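Local coordinates for protein KP6 killer toxin subunit beta (Ustilago maydis virus P6, PDB 4GVB) that forms the beta half of a secreted, virally encoded antifungal toxin, a non-covalent heterodimer whose alpha subunit recognises cellular receptors and which kills sensitive fungi, at residues R5-Q10 against D53-G58; C9-T14 against D22-A27. One frame throughout, in Å; residues are numbered along the deposited sequence.

Interaction 1. Residues R5-Q10 against D53-G58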
# COMPACT_ATOMS: atom_id res chain seq x y z
N ARG B 5 -18.33 -19.11 -1.82
CA ARG B 5 -17.19 -19.95 -1.45
C ARG B 5 -15.93 -19.13 -1.28
O ARG B 5 -15.87 -17.97 -1.68
CB ARG B 5 -16.95 -21.01 -2.52
CG ARG B 5 -18.21 -21.68 -3.03
CD ARG B 5 -18.95 -22.39 -1.90
NE ARG B 5 -18.56 -23.79 -1.80
CZ ARG B 5 -17.73 -24.27 -0.87
NH1 ARG B 5 -17.20 -23.46 0.04
NH2 ARG B 5 -17.44 -25.57 -0.86
N PRO B 6 -14.91 -19.74 -0.69
CA PRO B 6 -13.68 -18.97 -0.45
C PRO B 6 -12.89 -18.74 -1.74
O PRO B 6 -12.81 -19.61 -2.60
CB PRO B 6 -12.90 -19.87 0.52
CG PRO B 6 -13.95 -20.78 1.13
CD PRO B 6 -14.91 -21.03 0.02
N VAL B 7 -12.32 -17.55 -1.85
CA VAL B 7 -11.53 -17.16 -3.01
C VAL B 7 -10.10 -16.88 -2.58
O VAL B 7 -9.84 -16.58 -1.41
CB VAL B 7 -12.15 -15.89 -3.69
CG1 VAL B 7 -11.93 -14.67 -2.81
CG2 VAL B 7 -11.54 -15.66 -5.05
N MET B 8 -9.15 -17.02 -3.50
CA MET B 8 -7.77 -16.59 -3.25
C MET B 8 -7.38 -15.61 -4.36
O MET B 8 -7.71 -15.82 -5.52
CB MET B 8 -6.82 -17.79 -3.19
CG MET B 8 -6.74 -18.62 -4.46
SD MET B 8 -5.80 -20.15 -4.25
CE MET B 8 -5.66 -20.68 -5.94
N CYS B 9 -6.67 -14.55 -3.99
CA CYS B 9 -6.41 -13.46 -4.92
C CYS B 9 -4.99 -12.92 -4.84
O CYS B 9 -4.34 -12.99 -3.80
CB CYS B 9 -7.37 -12.29 -4.65
SG CYS B 9 -9.14 -12.64 -4.76
N GLN B 10 -4.53 -12.41 -5.97
CA GLN B 10 -3.28 -11.67 -6.07
C GLN B 10 -3.61 -10.28 -6.58
O GLN B 10 -4.54 -10.11 -7.37
CB GLN B 10 -2.35 -12.31 -7.11
CG GLN B 10 -2.03 -13.79 -6.94
CD GLN B 10 -1.16 -14.28 -8.09
OE1 GLN B 10 -0.21 -15.04 -7.90
NE2 GLN B 10 -1.48 -13.84 -9.29
N ASP B 53 -14.41 -17.70 7.39
CA ASP B 53 -13.83 -16.37 7.53
C ASP B 53 -13.31 -15.84 6.19
O ASP B 53 -12.16 -15.42 6.08
CB ASP B 53 -12.68 -16.43 8.54
CG ASP B 53 -12.15 -15.06 8.93
OD1 ASP B 53 -12.97 -14.13 9.13
OD2 ASP B 53 -10.92 -14.91 9.06
N LEU B 54 -14.15 -15.88 5.16
CA LEU B 54 -13.71 -15.53 3.81
C LEU B 54 -13.86 -14.04 3.52
O LEU B 54 -14.70 -13.36 4.11
CB LEU B 54 -14.46 -16.36 2.76
CG LEU B 54 -15.88 -15.96 2.37
CD1 LEU B 54 -15.87 -14.89 1.29
CD2 LEU B 54 -16.67 -17.17 1.89
N PHE B 55 -13.02 -13.53 2.63
CA PHE B 55 -13.18 -12.19 2.09
C PHE B 55 -13.67 -12.33 0.65
O PHE B 55 -13.42 -13.35 -0.00
CB PHE B 55 -11.86 -11.43 2.15
CG PHE B 55 -10.74 -12.13 1.43
CD1 PHE B 55 -10.59 -12.00 0.06
CD2 PHE B 55 -9.84 -12.91 2.12
CE1 PHE B 55 -9.56 -12.64 -0.61
CE2 PHE B 55 -8.80 -13.55 1.46
CZ PHE B 55 -8.67 -13.42 0.08
N THR B 56 -14.38 -11.33 0.13
CA THR B 56 -14.90 -11.46 -1.23
C THR B 56 -13.90 -10.96 -2.27
O THR B 56 -13.02 -10.15 -1.98
CB THR B 56 -16.23 -10.70 -1.42
OG1 THR B 56 -16.01 -9.29 -1.34
CG2 THR B 56 -17.26 -11.12 -0.37
N SER B 57 -14.04 -11.45 -3.49
CA SER B 57 -13.21 -10.97 -4.58
C SER B 57 -13.34 -9.45 -4.71
O SER B 57 -12.36 -8.76 -5.00
CB SER B 57 -13.57 -11.66 -5.89
OG SER B 57 -14.95 -11.51 -6.16
N GLY B 58 -14.54 -8.93 -4.46
CA GLY B 58 -14.77 -7.50 -4.56
C GLY B 58 -14.04 -6.69 -3.49
O GLY B 58 -13.50 -5.62 -3.77
O HOH W 1 -11.90 -15.73 0.41
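Val7 and Phe55 carry the apolar part of this contact, their side chains crossing at about a right angle. One methyl of the valine does the touching: CG1, held between its own backbone N and carbonyl carbon (chi1 71°), lies 3.8 Å from Phe55 CE1 and 3.4 Å from Phe55 O. A branched residue suits the place, because this methyl meets both ring and backbone of the other segment. Cys9 SG comes to the same ring at its edge, near the ring plane, 4.2 Å from Phe55 CE1. Farther toward the N-terminus, Pro6 CB packs against Leu54 CB, while Leu54 CD2 rests 3.7 Å from Arg5 O. The contact sets the start of strand 7-13, which pairs antiparallel with strand 70-76, against the lead-in to helix 57-67. Thr56 is the N-cap of that helix, its hydroxyl OG1 capping a backbone N in the first turn, and the Cys9-Cys74 disulfide ties the two strands together. The polar link between the segments runs through a water that accepts from Val7 N at 2.9 Å and donates to Phe55 O, also at 2.9 Å. This water sits over the centre of one face of the Phe55 ring.

Interaction 2. Residues C9-T14 against D22-A27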
# COMPACT_ATOMS: atom_id res chain seq x y z
N CYS B 9 -6.67 -14.55 -3.99
CA CYS B 9 -6.41 -13.46 -4.92
C CYS B 9 -4.99 -12.92 -4.84
O CYS B 9 -4.34 -12.99 -3.80
CB CYS B 9 -7.37 -12.29 -4.65
SG CYS B 9 -9.14 -12.64 -4.76
N GLN B 10 -4.53 -12.41 -5.97
CA GLN B 10 -3.28 -11.67 -6.07
C GLN B 10 -3.61 -10.28 -6.58
O GLN B 10 -4.54 -10.11 -7.37
CB GLN B 10 -2.35 -12.31 -7.11
CG GLN B 10 -2.03 -13.79 -6.94
CD GLN B 10 -1.16 -14.28 -8.09
OE1 GLN B 10 -0.21 -15.04 -7.90
NE2 GLN B 10 -1.48 -13.84 -9.29
N CYS B 11 -2.86 -9.28 -6.14
CA CYS B 11 -2.83 -7.98 -6.81
C CYS B 11 -1.89 -8.10 -7.99
O CYS B 11 -0.83 -8.72 -7.88
CB CYS B 11 -2.33 -6.89 -5.85
SG CYS B 11 -3.38 -6.68 -4.41
N VAL B 12 -2.26 -7.53 -9.13
CA VAL B 12 -1.46 -7.64 -10.34
C VAL B 12 -1.37 -6.30 -11.06
O VAL B 12 -2.23 -5.44 -10.90
CB VAL B 12 -2.06 -8.70 -11.31
CG1 VAL B 12 -2.06 -10.08 -10.67
CG2 VAL B 12 -3.48 -8.31 -11.73
N ASP B 13 -0.32 -6.14 -11.85
CA ASP B 13 -0.12 -4.91 -12.60
C ASP B 13 -1.19 -4.77 -13.68
O ASP B 13 -1.66 -5.75 -14.26
CB ASP B 13 1.27 -4.88 -13.22
CG ASP B 13 1.81 -3.47 -13.36
OD1 ASP B 13 1.03 -2.52 -13.14
OD2 ASP B 13 3.01 -3.31 -13.67
N THR B 14 -1.59 -3.53 -13.93
CA THR B 14 -2.60 -3.27 -14.94
C THR B 14 -1.94 -3.16 -16.31
O THR B 14 -2.53 -2.60 -17.23
CB THR B 14 -3.38 -1.97 -14.61
OG1 THR B 14 -2.46 -0.88 -14.50
CG2 THR B 14 -4.10 -2.11 -13.29
N ASP B 22 3.79 -8.53 -5.54
CA ASP B 22 3.75 -9.22 -4.26
C ASP B 22 3.57 -8.31 -3.03
O ASP B 22 2.76 -8.59 -2.16
CB ASP B 22 4.97 -10.14 -4.11
CG ASP B 22 4.94 -11.33 -5.09
OD1 ASP B 22 3.85 -11.68 -5.60
OD2 ASP B 22 6.01 -11.91 -5.34
N ALA B 23 4.31 -7.21 -2.97
CA ALA B 23 4.22 -6.32 -1.82
C ALA B 23 2.84 -5.67 -1.72
O ALA B 23 2.33 -5.37 -0.63
CB ALA B 23 5.31 -5.28 -1.88
N VAL B 24 2.23 -5.45 -2.88
CA VAL B 24 0.88 -4.90 -2.94
C VAL B 24 -0.11 -5.95 -2.41
O VAL B 24 -0.98 -5.65 -1.59
CB VAL B 24 0.51 -4.49 -4.39
CG1 VAL B 24 -0.85 -3.84 -4.43
CG2 VAL B 24 1.56 -3.51 -4.94
N THR B 25 0.02 -7.18 -2.90
CA THR B 25 -0.79 -8.27 -2.38
C THR B 25 -0.61 -8.41 -0.85
O THR B 25 -1.60 -8.54 -0.13
CB THR B 25 -0.45 -9.61 -3.06
OG1 THR B 25 -0.51 -9.46 -4.49
CG2 THR B 25 -1.43 -10.66 -2.65
N ARG B 26 0.64 -8.41 -0.39
CA ARG B 26 0.93 -8.51 1.04
C ARG B 26 0.21 -7.40 1.83
O ARG B 26 -0.38 -7.64 2.89
CB ARG B 26 2.44 -8.46 1.26
CG ARG B 26 2.87 -8.38 2.70
CD ARG B 26 4.39 -8.55 2.82
NE ARG B 26 4.88 -9.67 2.02
CZ ARG B 26 5.66 -9.54 0.96
NH1 ARG B 26 6.05 -8.33 0.57
NH2 ARG B 26 6.05 -10.61 0.28
N ALA B 27 0.25 -6.18 1.31
CA ALA B 27 -0.36 -5.05 2.01
C ALA B 27 -1.88 -5.21 2.04
O ALA B 27 -2.52 -4.98 3.06
CB ALA B 27 0.03 -3.73 1.34
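Thr25 OG1 accepts a hydrogen bond from the backbone N of Cys11, 2.9 Å away and bent to 149° at the hydrogen, so a helix side chain takes up a strand amide directly. With chi1 at -52° the hydroxyl stands beside Thr25 N and anti to the carbonyl carbon, and it also approaches Cys11 CB at 3.4 Å. The threonine methyl CG2 lies 3.9 Å from Cys9 O, a looser contact. Next to it, Val24 CG1 lies 3.7 Å from Cys11 CB and 3.8 Å from Cys11 SG, an apolar branch against the half-cystine. The sulfur lies alongside the helix backbone, Cys11 SG being 3.7 Å from Thr25 CA. Beyond this first shell, Thr25 OG1 has a second hydrogen bond, to Leu21 O, which helps fix the hydroxyl. Cys11 SG is bonded to Cys64 of helix 57-67, and Phe60 of that helix packs on both Cys11 and Thr25. Val24 also meets Leu68 of the alpha subunit, which brings the heterodimer partner to this border. The axes of strand 9-13 and helix 22-27 approach to 6.9 Å, their N-to-C directions 138° apart, nearer antiparallel than parallel. The helix thus packs on a two-stranded antiparallel sheet in a small disulfide-bonded alpha/beta protein.

How the interactions relate
Interactions 1 and 2 use successive parts of strand 7-13 and share Cys9 and Gln10, yet their centres lie about 14 Å apart, on opposite sides of the chain's centre. Each centre is about 7 Å from that point. The strand carries the approach to helix 57-67 near its beginning and helix 22-29 farther along. Phe60 of helix 57-67 bridges the two: its ring meets that of Phe55 in interaction 1, with planes at about 30°, and it also packs on Cys9, which both contacts share. The nearby half-cystines Cys9 and Cys11 tie the strand to different elements. The alpha subunit reaches interaction 2 but does not touch the segments of interaction 1.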